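Local atomic coordinates of probable transcriptional regulatory protein NarL (PDB entry 3EUL), a protein that acts, through this signal receiver domain, probably as a regulator of aerobic nitrate metabolism genes together with DevR once phosphorylated by NarS. Residues V16-G21 against K127-C132; D22-F27 against L116-T121; A34-L37 against N42-G45; D68-G73 against S96-P101; Y105-L108 against G114-L117. All blocks are in the same frame, centred on the assembly; numbering follows the deposited sequence.

Interaction 1. Residues V16-G21 against K127-C132; sequences VRVVVG and KAVLDC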
# COMPACT_ATOMS: atom_id res chain seq x y z
N VAL A 16 -1.56 -6.16 -12.60
CA VAL A 16 -1.41 -4.93 -11.81
C VAL A 16 -0.11 -5.01 -11.05
O VAL A 16 0.19 -6.04 -10.44
CB VAL A 16 -2.59 -4.79 -10.81
CG1 VAL A 16 -2.33 -3.70 -9.73
CG2 VAL A 16 -3.88 -4.50 -11.57
N ARG A 17 0.69 -3.94 -11.10
CA ARG A 17 2.00 -3.93 -10.47
C ARG A 17 1.92 -3.25 -9.09
O ARG A 17 1.37 -2.16 -8.97
CB ARG A 17 3.03 -3.26 -11.39
CG ARG A 17 3.17 -3.98 -12.73
CD ARG A 17 3.85 -3.14 -13.80
NE ARG A 17 5.19 -2.82 -13.36
CZ ARG A 17 5.62 -1.64 -12.91
NH1 ARG A 17 4.86 -0.55 -12.93
NH2 ARG A 17 6.88 -1.55 -12.52
N VAL A 18 2.46 -3.91 -8.06
CA VAL A 18 2.36 -3.45 -6.67
C VAL A 18 3.66 -3.42 -5.89
O VAL A 18 4.51 -4.32 -6.02
CB VAL A 18 1.34 -4.37 -5.91
CG1 VAL A 18 1.22 -3.99 -4.45
CG2 VAL A 18 -0.01 -4.32 -6.68
N VAL A 19 3.84 -2.38 -5.07
CA VAL A 19 4.84 -2.38 -4.01
C VAL A 19 4.13 -2.60 -2.68
O VAL A 19 3.11 -1.95 -2.39
CB VAL A 19 5.67 -1.04 -3.99
CG1 VAL A 19 6.50 -0.89 -2.69
CG2 VAL A 19 6.57 -0.93 -5.24
N VAL A 20 4.65 -3.54 -1.87
CA VAL A 20 4.15 -3.85 -0.53
C VAL A 20 5.16 -3.41 0.53
O VAL A 20 6.38 -3.64 0.39
CB VAL A 20 3.84 -5.38 -0.35
CG1 VAL A 20 3.41 -5.67 1.11
CG2 VAL A 20 2.79 -5.87 -1.35
N GLY A 21 4.69 -2.71 1.56
CA GLY A 21 5.55 -2.22 2.62
C GLY A 21 4.96 -2.56 3.98
O GLY A 21 3.80 -2.26 4.23
N LYS A 127 -9.01 -7.93 -3.84
CA LYS A 127 -10.04 -7.09 -4.42
C LYS A 127 -9.79 -5.59 -4.18
O LYS A 127 -9.97 -4.77 -5.07
CB LYS A 127 -11.42 -7.51 -3.91
CG LYS A 127 -12.52 -6.55 -4.34
CD LYS A 127 -13.90 -7.05 -3.98
CE LYS A 127 -14.97 -5.97 -4.26
NZ LYS A 127 -14.87 -5.57 -5.71
N ALA A 128 -9.38 -5.24 -2.97
CA ALA A 128 -9.02 -3.84 -2.65
C ALA A 128 -7.92 -3.31 -3.54
O ALA A 128 -8.00 -2.18 -4.07
CB ALA A 128 -8.64 -3.71 -1.19
N VAL A 129 -6.87 -4.10 -3.74
CA VAL A 129 -5.76 -3.69 -4.60
C VAL A 129 -6.22 -3.54 -6.07
O VAL A 129 -5.94 -2.55 -6.74
CB VAL A 129 -4.61 -4.70 -4.47
CG1 VAL A 129 -3.61 -4.55 -5.59
CG2 VAL A 129 -3.95 -4.52 -3.10
N LEU A 130 -6.95 -4.54 -6.56
CA LEU A 130 -7.45 -4.50 -7.93
C LEU A 130 -8.44 -3.36 -8.16
O LEU A 130 -8.35 -2.68 -9.19
CB LEU A 130 -8.08 -5.86 -8.32
CG LEU A 130 -7.09 -7.04 -8.36
CD1 LEU A 130 -7.79 -8.35 -8.78
CD2 LEU A 130 -5.90 -6.74 -9.27
N ASP A 131 -9.33 -3.11 -7.21
CA ASP A 131 -10.32 -2.01 -7.34
C ASP A 131 -9.61 -0.65 -7.31
O ASP A 131 -9.99 0.29 -8.03
CB ASP A 131 -11.33 -2.06 -6.19
CG ASP A 131 -12.37 -3.17 -6.35
OD1 ASP A 131 -12.48 -3.76 -7.45
OD2 ASP A 131 -13.09 -3.44 -5.37
N CYS A 132 -8.61 -0.54 -6.47
CA CYS A 132 -7.81 0.67 -6.35
C CYS A 132 -7.09 0.96 -7.66
O CYS A 132 -7.14 2.08 -8.17
CB CYS A 132 -6.83 0.51 -5.20
SG CYS A 132 -5.84 1.96 -4.81

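Interaction 2. Residues D22-F27 against L116-T121; sequences DDHPLF and LLKDST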
# COMPACT_ATOMS: atom_id res chain seq x y z
N ASP A 22 5.76 -3.22 4.83
CA ASP A 22 5.39 -3.56 6.21
C ASP A 22 6.67 -3.99 6.91
O ASP A 22 7.51 -4.66 6.31
CB ASP A 22 4.35 -4.68 6.24
CG ASP A 22 3.55 -4.75 7.56
OD1 ASP A 22 4.14 -4.95 8.66
OD2 ASP A 22 2.30 -4.64 7.50
N ASP A 23 6.82 -3.59 8.16
CA ASP A 23 7.99 -3.98 8.95
C ASP A 23 7.78 -5.27 9.74
O ASP A 23 8.71 -5.70 10.45
CB ASP A 23 8.43 -2.83 9.86
CG ASP A 23 7.56 -2.68 11.10
OD1 ASP A 23 6.34 -2.99 11.08
OD2 ASP A 23 8.11 -2.22 12.12
N HIS A 24 6.60 -5.88 9.64
CA HIS A 24 6.40 -7.25 10.12
C HIS A 24 6.52 -8.23 8.96
O HIS A 24 5.58 -8.36 8.16
CB HIS A 24 5.02 -7.42 10.77
CG HIS A 24 4.79 -6.59 11.99
ND1 HIS A 24 3.53 -6.40 12.51
CD2 HIS A 24 5.65 -5.94 12.81
CE1 HIS A 24 3.62 -5.66 13.60
NE2 HIS A 24 4.90 -5.36 13.80
N PRO A 25 7.64 -8.98 8.89
CA PRO A 25 7.96 -9.92 7.79
C PRO A 25 6.81 -10.88 7.44
O PRO A 25 6.46 -11.00 6.28
CB PRO A 25 9.14 -10.72 8.34
CG PRO A 25 9.77 -9.81 9.34
CD PRO A 25 8.71 -8.96 9.92
N LEU A 26 6.23 -11.53 8.44
CA LEU A 26 5.15 -12.50 8.22
C LEU A 26 3.83 -11.90 7.70
O LEU A 26 3.13 -12.54 6.93
CB LEU A 26 4.92 -13.28 9.50
CG LEU A 26 6.09 -14.17 9.94
CD1 LEU A 26 5.73 -14.93 11.20
CD2 LEU A 26 6.49 -15.13 8.84
N PHE A 27 3.50 -10.68 8.10
CA PHE A 27 2.37 -9.99 7.48
C PHE A 27 2.68 -9.63 6.04
O PHE A 27 1.88 -9.87 5.16
CB PHE A 27 1.91 -8.73 8.21
CG PHE A 27 0.59 -8.24 7.71
CD1 PHE A 27 -0.59 -8.77 8.23
CD2 PHE A 27 0.51 -7.33 6.68
CE1 PHE A 27 -1.81 -8.35 7.75
CE2 PHE A 27 -0.74 -6.92 6.18
CZ PHE A 27 -1.89 -7.44 6.72
N LEU A 116 -7.37 0.31 4.92
CA LEU A 116 -7.88 -1.04 5.14
C LEU A 116 -7.42 -1.49 6.53
O LEU A 116 -6.45 -0.96 7.06
CB LEU A 116 -7.30 -2.01 4.10
CG LEU A 116 -7.42 -1.58 2.64
CD1 LEU A 116 -6.57 -2.51 1.74
CD2 LEU A 116 -8.91 -1.62 2.26
N LEU A 117 -8.12 -2.46 7.09
CA LEU A 117 -7.76 -3.03 8.37
C LEU A 117 -7.01 -4.34 8.21
O LEU A 117 -7.21 -5.03 7.24
CB LEU A 117 -9.02 -3.25 9.21
CG LEU A 117 -9.33 -2.10 10.16
CD1 LEU A 117 -9.01 -0.72 9.58
CD2 LEU A 117 -10.77 -2.17 10.64
N LYS A 118 -6.14 -4.67 9.18
CA LYS A 118 -5.33 -5.88 9.06
C LYS A 118 -6.15 -7.17 9.24
O LYS A 118 -5.64 -8.25 8.98
CB LYS A 118 -4.11 -5.83 9.98
CG LYS A 118 -2.95 -5.09 9.34
CD LYS A 118 -1.63 -5.21 10.10
CE LYS A 118 -0.53 -4.51 9.29
NZ LYS A 118 0.85 -4.74 9.84
N ASP A 119 -7.42 -7.05 9.63
CA ASP A 119 -8.29 -8.23 9.69
C ASP A 119 -8.91 -8.61 8.33
O ASP A 119 -9.73 -9.51 8.25
CB ASP A 119 -9.39 -8.07 10.76
CG ASP A 119 -10.45 -7.04 10.38
OD1 ASP A 119 -10.28 -6.32 9.37
OD2 ASP A 119 -11.46 -6.97 11.09
N SER A 120 -8.50 -7.92 7.27
CA SER A 120 -8.94 -8.26 5.93
C SER A 120 -8.55 -9.68 5.53
O SER A 120 -7.50 -10.18 5.92
CB SER A 120 -8.38 -7.27 4.91
OG SER A 120 -8.72 -5.94 5.26
N THR A 121 -9.44 -10.31 4.77
CA THR A 121 -9.19 -11.63 4.22
C THR A 121 -8.31 -11.57 2.98
O THR A 121 -8.10 -10.53 2.39
CB THR A 121 -10.50 -12.30 3.82
OG1 THR A 121 -11.13 -11.53 2.79
CG2 THR A 121 -11.43 -12.43 5.02
O HOH W 1 1.15 -7.31 11.56

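Interaction 3. Residues A34-L37 against N42-G45; sequences ALSL and NVVG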
# COMPACT_ATOMS: atom_id res chain seq x y z
N ALA A 34 -0.74 -13.77 -1.04
CA ALA A 34 -2.14 -13.50 -1.49
C ALA A 34 -2.20 -12.84 -2.85
O ALA A 34 -2.97 -13.26 -3.73
CB ALA A 34 -2.89 -12.62 -0.48
N LEU A 35 -1.42 -11.76 -3.02
CA LEU A 35 -1.44 -11.05 -4.30
C LEU A 35 -0.88 -11.92 -5.44
O LEU A 35 -1.49 -12.05 -6.50
CB LEU A 35 -0.69 -9.71 -4.16
CG LEU A 35 -1.26 -8.70 -3.16
CD1 LEU A 35 -0.34 -7.44 -3.03
CD2 LEU A 35 -2.68 -8.34 -3.52
N SER A 36 0.27 -12.54 -5.20
CA SER A 36 0.94 -13.33 -6.20
C SER A 36 0.11 -14.55 -6.61
O SER A 36 0.02 -14.88 -7.80
CB SER A 36 2.32 -13.76 -5.66
OG SER A 36 3.16 -12.61 -5.52
N LEU A 37 -0.52 -15.20 -5.64
CA LEU A 37 -1.32 -16.39 -5.89
C LEU A 37 -2.68 -16.09 -6.54
O LEU A 37 -3.31 -17.01 -7.03
CB LEU A 37 -1.52 -17.20 -4.61
CG LEU A 37 -0.27 -17.92 -4.11
CD1 LEU A 37 -0.60 -18.72 -2.83
CD2 LEU A 37 0.34 -18.84 -5.14
N ASN A 42 1.43 -8.51 -9.87
CA ASN A 42 2.86 -8.61 -9.89
C ASN A 42 3.41 -7.67 -8.78
O ASN A 42 3.36 -6.46 -8.90
CB ASN A 42 3.36 -8.22 -11.27
CG ASN A 42 4.89 -8.24 -11.40
OD1 ASN A 42 5.65 -8.76 -10.55
ND2 ASN A 42 5.35 -7.69 -12.52
N VAL A 43 3.92 -8.28 -7.73
CA VAL A 43 4.59 -7.56 -6.68
C VAL A 43 6.00 -7.25 -7.19
O VAL A 43 6.83 -8.15 -7.43
CB VAL A 43 4.57 -8.36 -5.36
CG1 VAL A 43 5.36 -7.62 -4.22
CG2 VAL A 43 3.10 -8.57 -4.89
N VAL A 44 6.25 -5.97 -7.41
CA VAL A 44 7.49 -5.55 -8.02
C VAL A 44 8.51 -5.10 -7.01
O VAL A 44 9.67 -4.96 -7.35
CB VAL A 44 7.27 -4.48 -9.08
CG1 VAL A 44 6.46 -5.07 -10.24
CG2 VAL A 44 6.63 -3.23 -8.51
N GLY A 45 8.09 -4.91 -5.77
CA GLY A 45 9.00 -4.49 -4.72
C GLY A 45 8.39 -4.62 -3.35
O GLY A 45 7.18 -4.49 -3.21
O HOH W 2 4.30 -11.18 -7.50

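Interaction 4. Residues D68-G73 against S96-P101; sequences DYRMPG and SAHDEP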
# COMPACT_ATOMS: atom_id res chain seq x y z
N ASP A 68 1.78 -0.46 5.19
CA ASP A 68 1.36 -0.35 6.58
C ASP A 68 1.32 1.11 6.97
O ASP A 68 2.20 1.88 6.60
CB ASP A 68 2.33 -1.16 7.45
CG ASP A 68 2.00 -1.12 8.93
OD1 ASP A 68 0.84 -1.12 9.34
OD2 ASP A 68 2.98 -1.12 9.70
N TYR A 69 0.30 1.52 7.71
CA TYR A 69 0.24 2.90 8.18
C TYR A 69 1.49 3.25 9.03
O TYR A 69 2.07 4.29 8.86
CB TYR A 69 -1.07 3.16 8.94
CG TYR A 69 -1.13 4.53 9.51
CD1 TYR A 69 -1.18 5.63 8.69
CD2 TYR A 69 -1.11 4.73 10.88
CE1 TYR A 69 -1.22 6.91 9.23
CE2 TYR A 69 -1.15 5.99 11.42
CZ TYR A 69 -1.18 7.07 10.60
OH TYR A 69 -1.27 8.33 11.15
N ARG A 70 1.91 2.34 9.89
CA ARG A 70 3.03 2.56 10.79
C ARG A 70 4.35 1.96 10.31
O ARG A 70 5.02 1.22 11.01
CB ARG A 70 2.68 2.09 12.20
CG ARG A 70 1.76 3.09 12.92
CD ARG A 70 2.55 4.08 13.77
NE ARG A 70 3.06 3.33 14.91
CZ ARG A 70 3.64 3.84 15.99
NH1 ARG A 70 3.83 5.14 16.14
NH2 ARG A 70 4.06 3.00 16.93
N MET A 71 4.76 2.31 9.11
CA MET A 71 6.10 1.94 8.69
C MET A 71 7.10 2.80 9.45
O MET A 71 6.84 3.97 9.67
CB MET A 71 6.24 2.14 7.22
CG MET A 71 5.60 0.98 6.44
SD MET A 71 5.76 1.32 4.73
CE MET A 71 5.19 3.02 4.72
N PRO A 72 8.27 2.24 9.82
CA PRO A 72 9.29 3.07 10.43
C PRO A 72 9.88 4.10 9.46
O PRO A 72 9.84 3.92 8.23
CB PRO A 72 10.37 2.06 10.85
CG PRO A 72 9.79 0.71 10.63
CD PRO A 72 8.71 0.85 9.65
N GLY A 73 10.37 5.20 10.03
CA GLY A 73 11.14 6.22 9.32
C GLY A 73 10.29 7.23 8.59
O GLY A 73 10.58 8.42 8.56
N SER A 96 -3.78 -1.04 8.32
CA SER A 96 -3.34 -0.90 9.68
C SER A 96 -4.17 -1.72 10.66
O SER A 96 -5.31 -2.08 10.39
CB SER A 96 -3.44 0.58 10.09
OG SER A 96 -2.74 0.78 11.30
N ALA A 97 -3.56 -2.00 11.80
CA ALA A 97 -4.31 -2.50 12.95
C ALA A 97 -5.03 -1.36 13.72
O ALA A 97 -5.92 -1.65 14.49
CB ALA A 97 -3.38 -3.32 13.87
N HIS A 98 -4.65 -0.09 13.52
CA HIS A 98 -5.35 1.11 14.11
C HIS A 98 -6.47 1.51 13.17
O HIS A 98 -6.22 1.62 11.98
CB HIS A 98 -4.44 2.38 14.25
CG HIS A 98 -3.18 2.19 15.05
ND1 HIS A 98 -3.18 1.88 16.40
CD2 HIS A 98 -1.88 2.30 14.69
CE1 HIS A 98 -1.93 1.79 16.83
NE2 HIS A 98 -1.12 2.03 15.81
N ASP A 99 -7.67 1.78 13.66
CA ASP A 99 -8.71 2.33 12.76
C ASP A 99 -9.43 3.55 13.31
O ASP A 99 -10.61 3.77 12.99
CB ASP A 99 -9.72 1.27 12.37
CG ASP A 99 -10.53 0.80 13.52
OD1 ASP A 99 -9.94 0.28 14.49
OD2 ASP A 99 -11.78 0.95 13.45
N GLU A 100 -8.73 4.39 14.07
CA GLU A 100 -9.34 5.55 14.68
C GLU A 100 -9.78 6.59 13.65
O GLU A 100 -9.06 6.85 12.67
CB GLU A 100 -8.39 6.18 15.68
CG GLU A 100 -8.02 5.23 16.81
CD GLU A 100 -7.05 5.86 17.77
OE1 GLU A 100 -7.29 7.03 18.15
OE2 GLU A 100 -6.06 5.19 18.14
N PRO A 101 -10.99 7.15 13.85
CA PRO A 101 -11.53 8.10 12.89
C PRO A 101 -10.56 9.23 12.45
O PRO A 101 -10.35 9.40 11.28
CB PRO A 101 -12.78 8.63 13.58
CG PRO A 101 -13.19 7.54 14.50
CD PRO A 101 -11.94 6.85 14.94
O HOH W 3 -0.03 0.43 11.11

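Interaction 5. Residues Y105-L108 against G114-L117; sequences YQAL and GFLL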
# COMPACT_ATOMS: atom_id res chain seq x y z
N TYR A 105 -9.10 9.73 8.59
CA TYR A 105 -9.44 10.97 7.93
C TYR A 105 -8.19 11.76 7.52
O TYR A 105 -8.15 12.31 6.44
CB TYR A 105 -10.31 11.83 8.86
CG TYR A 105 -10.88 13.08 8.22
CD1 TYR A 105 -12.07 13.04 7.48
CD2 TYR A 105 -10.25 14.30 8.37
CE1 TYR A 105 -12.59 14.16 6.94
CE2 TYR A 105 -10.79 15.45 7.82
CZ TYR A 105 -11.94 15.37 7.09
OH TYR A 105 -12.48 16.52 6.52
N GLN A 106 -7.22 11.87 8.42
CA GLN A 106 -6.01 12.64 8.13
C GLN A 106 -5.17 11.99 7.04
O GLN A 106 -4.57 12.68 6.21
CB GLN A 106 -5.14 12.77 9.40
CG GLN A 106 -4.10 13.91 9.36
CD GLN A 106 -3.00 13.77 8.29
OE1 GLN A 106 -2.32 12.74 8.17
NE2 GLN A 106 -2.81 14.84 7.52
N ALA A 107 -5.13 10.66 7.04
CA ALA A 107 -4.42 9.92 6.00
C ALA A 107 -5.03 10.14 4.62
O ALA A 107 -4.29 10.43 3.67
CB ALA A 107 -4.39 8.41 6.35
N LEU A 108 -6.36 10.10 4.55
CA LEU A 108 -7.09 10.36 3.30
C LEU A 108 -6.89 11.80 2.85
O LEU A 108 -6.74 12.08 1.66
CB LEU A 108 -8.59 10.04 3.48
CG LEU A 108 -8.92 8.56 3.78
CD1 LEU A 108 -10.39 8.41 4.16
CD2 LEU A 108 -8.55 7.67 2.58
N GLY A 114 -7.04 4.83 0.10
CA GLY A 114 -7.95 4.02 0.87
C GLY A 114 -7.24 3.60 2.11
O GLY A 114 -6.05 3.85 2.24
N PHE A 115 -7.97 2.98 3.03
CA PHE A 115 -7.48 2.66 4.35
C PHE A 115 -8.16 1.36 4.77
O PHE A 115 -9.37 1.33 4.99
CB PHE A 115 -7.80 3.79 5.35
CG PHE A 115 -6.89 3.80 6.57
CD1 PHE A 115 -5.81 4.67 6.65
CD2 PHE A 115 -7.10 2.91 7.62
CE1 PHE A 115 -4.96 4.66 7.75
CE2 PHE A 115 -6.26 2.90 8.74
CZ PHE A 115 -5.19 3.78 8.82
N LEU A 116 -7.37 0.31 4.92
CA LEU A 116 -7.88 -1.04 5.14
C LEU A 116 -7.42 -1.49 6.53
O LEU A 116 -6.45 -0.96 7.06
CB LEU A 116 -7.30 -2.01 4.10
CG LEU A 116 -7.42 -1.58 2.64
CD1 LEU A 116 -6.57 -2.51 1.74
CD2 LEU A 116 -8.91 -1.62 2.26
N LEU A 117 -8.12 -2.46 7.09
CA LEU A 117 -7.76 -3.03 8.37
C LEU A 117 -7.01 -4.34 8.21
O LEU A 117 -7.21 -5.03 7.24
CB LEU A 117 -9.02 -3.25 9.21
CG LEU A 117 -9.33 -2.10 10.16
CD1 LEU A 117 -9.01 -0.72 9.58
CD2 LEU A 117 -10.77 -2.17 10.64

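Interaction 1. Residues V16-G21 against K127-C132
V16 and V18 point from the same side of strand 16-21 toward helix 127-132. The axes of the two segments pass 9.6 Å apart at 115°. No hydrogen bond links them, and the contact is made by methyl groups. V18 CG2 lies 3.8 Å from V129 CG1. The first torsion of V129 puts CG1 anti to the backbone N (chi1 165°), which sends this branch toward the strand. V18 offers the other kind of branch, the one beside its own backbone N. The two side chains meet at a slant. Near the start of the strand, V16 CG2 meets L130 CD2 at 3.8 Å. L130 leaves its helix along the flank, and its CD2 branch brings it to V16. V16 CG1 is a looser neighbour of V129 CG1, at 4.4 Å. V129 CG1 thus faces both valines. On the part of the helix away from the strand, K127 NZ reaches D131 OD2 at 2.8 Å, a salt bridge one turn long. L35 of helix 25-38 also covers V18, and L93 of strand 91-96 lies against V129. This is the hydrophobic layer between central sheet and last helix in the (beta/alpha)5 receiver fold.

Interaction 2. Residues D22-F27 against L116-T121
K118 forms a salt bridge with D22 and a cation-pi contact with F27 where loops leave the C-terminal ends of the strands. This is the acidic pocket of the CheY-like receiver fold. D68, the phosphorylation site by similarity, touches D22 there. K118, just after strand 114-117, matches the conserved lysine of the family. Its chain is extended beyond CG and lies over one face of the F27 ring. K118 CE sits 3.9 Å from the ring centroid, only 10° off the normal. K118 NZ is farther out over the same face, 4.3 Å from the centroid. F27 is in the first turn of helix 25-38, and CG anti to its backbone N (chi1 -167°) turns the ring to the lysine. The nitrogen ends at D22 OD2, 2.8 Å away, on the syn lone pair of that oxygen. The other oxygen, D22 OD1, accepts from H24 N at 2.8 Å through its anti lone pair, closing an Asx turn. The D22 carboxylate is thus held at both oxygens. A water completes the group: it accepts from K118 NZ at 3.1 Å and lies in the plane of the H24 ring, 2.7 Å from H24 ND1.

Interaction 3. Residues A34-L37 against N42-G45
V43 of strand 42-45 packs against L35 and S36 of helix 34-37, and a water joins the two segments beside it. The buried surface is small, 104 Å², and no direct hydrogen bond crosses. N42 comes first. Its CA is 6.3 Å from S36 CA, the nearest CA pair of the two segments, but N42 CB is directed away from the helix. Its backbone pairs with V16 and V18 of the next strand. V43 follows and points toward the helix. Its CG2 methyl does the touching, and the branch lies beside the backbone N because CG1 takes the anti position (chi1 177°). V43 CG2 is 4.0 Å from L35 CB and 4.1 Å from L35 CD1. The methyl touches both the root and one branch of the leucine, and the two side chains cross at about a right angle. The same methyl lies 4.1 Å from S36 OG. Polar atoms are linked through the water, which accepts from V43 N at 2.9 Å and donates to S36 OG at 2.7 Å. S36 OG in turn bonds to V32 O, one turn earlier in the helix, and this fixes the hydroxyl. V44 turns to the other side of the strand, where its side chain meets R17 and V19. G45 pairs through its backbone with V20. These segments belong to the beta-alpha-beta unit of strand 16-21, helix 25-38 and strand 41-47. Strand 41-47 is the outermost on this side, with 16-21 its neighbour, and L35 reaches further to V126 and V129 of helix 122-134.

Interaction 4. Residues D68-G73 against S96-P101
Y69 and S96 bring their CA atoms to 5.4 Å where the loops after strands 64-68 and 91-96 start, and no direct hydrogen bond joins the segments. Y69 CB lies 3.7 Å from both S96 CB and S96 OG. The serine hydroxyl is anti to its backbone N (chi1 -167°), and this turns it toward its own loop. There S96 OG accepts from H98 N at 3.1 Å, with an N-H...O angle of 158°, which makes an ST turn. A water bridges the two loops. It donates to D68 OD1 at 2.5 Å, accepts from R70 N at 3.0 Å and bonds to S96 OG at 2.7 Å. This ties the D68 carboxylate to R70 N and the S96 hydroxyl. R70 CG comes to the edge of the H98 ring, 4.1 Å from H98 CD2. The arginine chain is bent at its second and third torsions, and its guanidinium stands 80° from the plane of the imidazole. D68 is the phosphoacceptor by similarity and is unmodified here. S96 falls at the position of the conserved Ser/Thr of relatives such as CheY, so the two loops and their water are consistent with the phosphorylation site of a receiver domain.

Interaction 5. Residues Y105-L108 against G114-L117
The F115 ring takes the methyl of A107 against its CD1-CE1 side. A107 CB is 4.0 Å from F115 CD1 and 4.0 Å from F115 CE1, so it is centred on that bond. It approaches obliquely to the ring. The side chains of L94 and S96, in strand 91-96, also touch F115. F115 CG is anti to its backbone N (chi1 -158°), and this carries the ring across to helix 105-108. A107 CB is directed toward the strand from its place in the helix. L108 makes the second contact. It leaves the helix along the flank, but its CD2 branch turns to G114. L108 CD2 lies 4.1 Å from G114 N and 4.1 Å from G114 CA, so it rests on the backbone of a glycine. The CA atoms of L108 and G114, 6.8 Å apart, are the nearest pair. No hydrogen bond crosses, and the two sides bury 130 Å² together. By position F115 corresponds to the switch aromatic of relatives such as CheY, though a switching role here is only inferred. The segments close the beta-alpha-beta unit of strand 91-96, helix 101-109 and strand 114-117. Strand 114-117 is at the edge of the sheet, and G114 and L116 pair with L94. A107 also reaches L94, so the helix covers both strands. L116 packs on L93 and on A128 of helix 122-134.

Overall arrangement
Interactions 1, 3 and 5 join the parallel sheet to its helices; interactions 2 and 4 lie in the loops at the C-terminal ends of the strands. Interactions 1 and 3 are 8 Å apart between centres and join through the strand pairing V18 O to V44 N, 2.8 Å. Interactions 2 and 4, with centres 10 Å apart, surround D68, the phosphorylation site by similarity. They join where K118 N lies 3.0 Å from S96 O. Interaction 5 shares L116 and L117 with interaction 2. It borders interaction 4, with F115 CZ 3.9 Å from S96 CB, so the edge strand packs against the pocket loop. Interaction 3 lies about 21 Å from interaction 4, between centres.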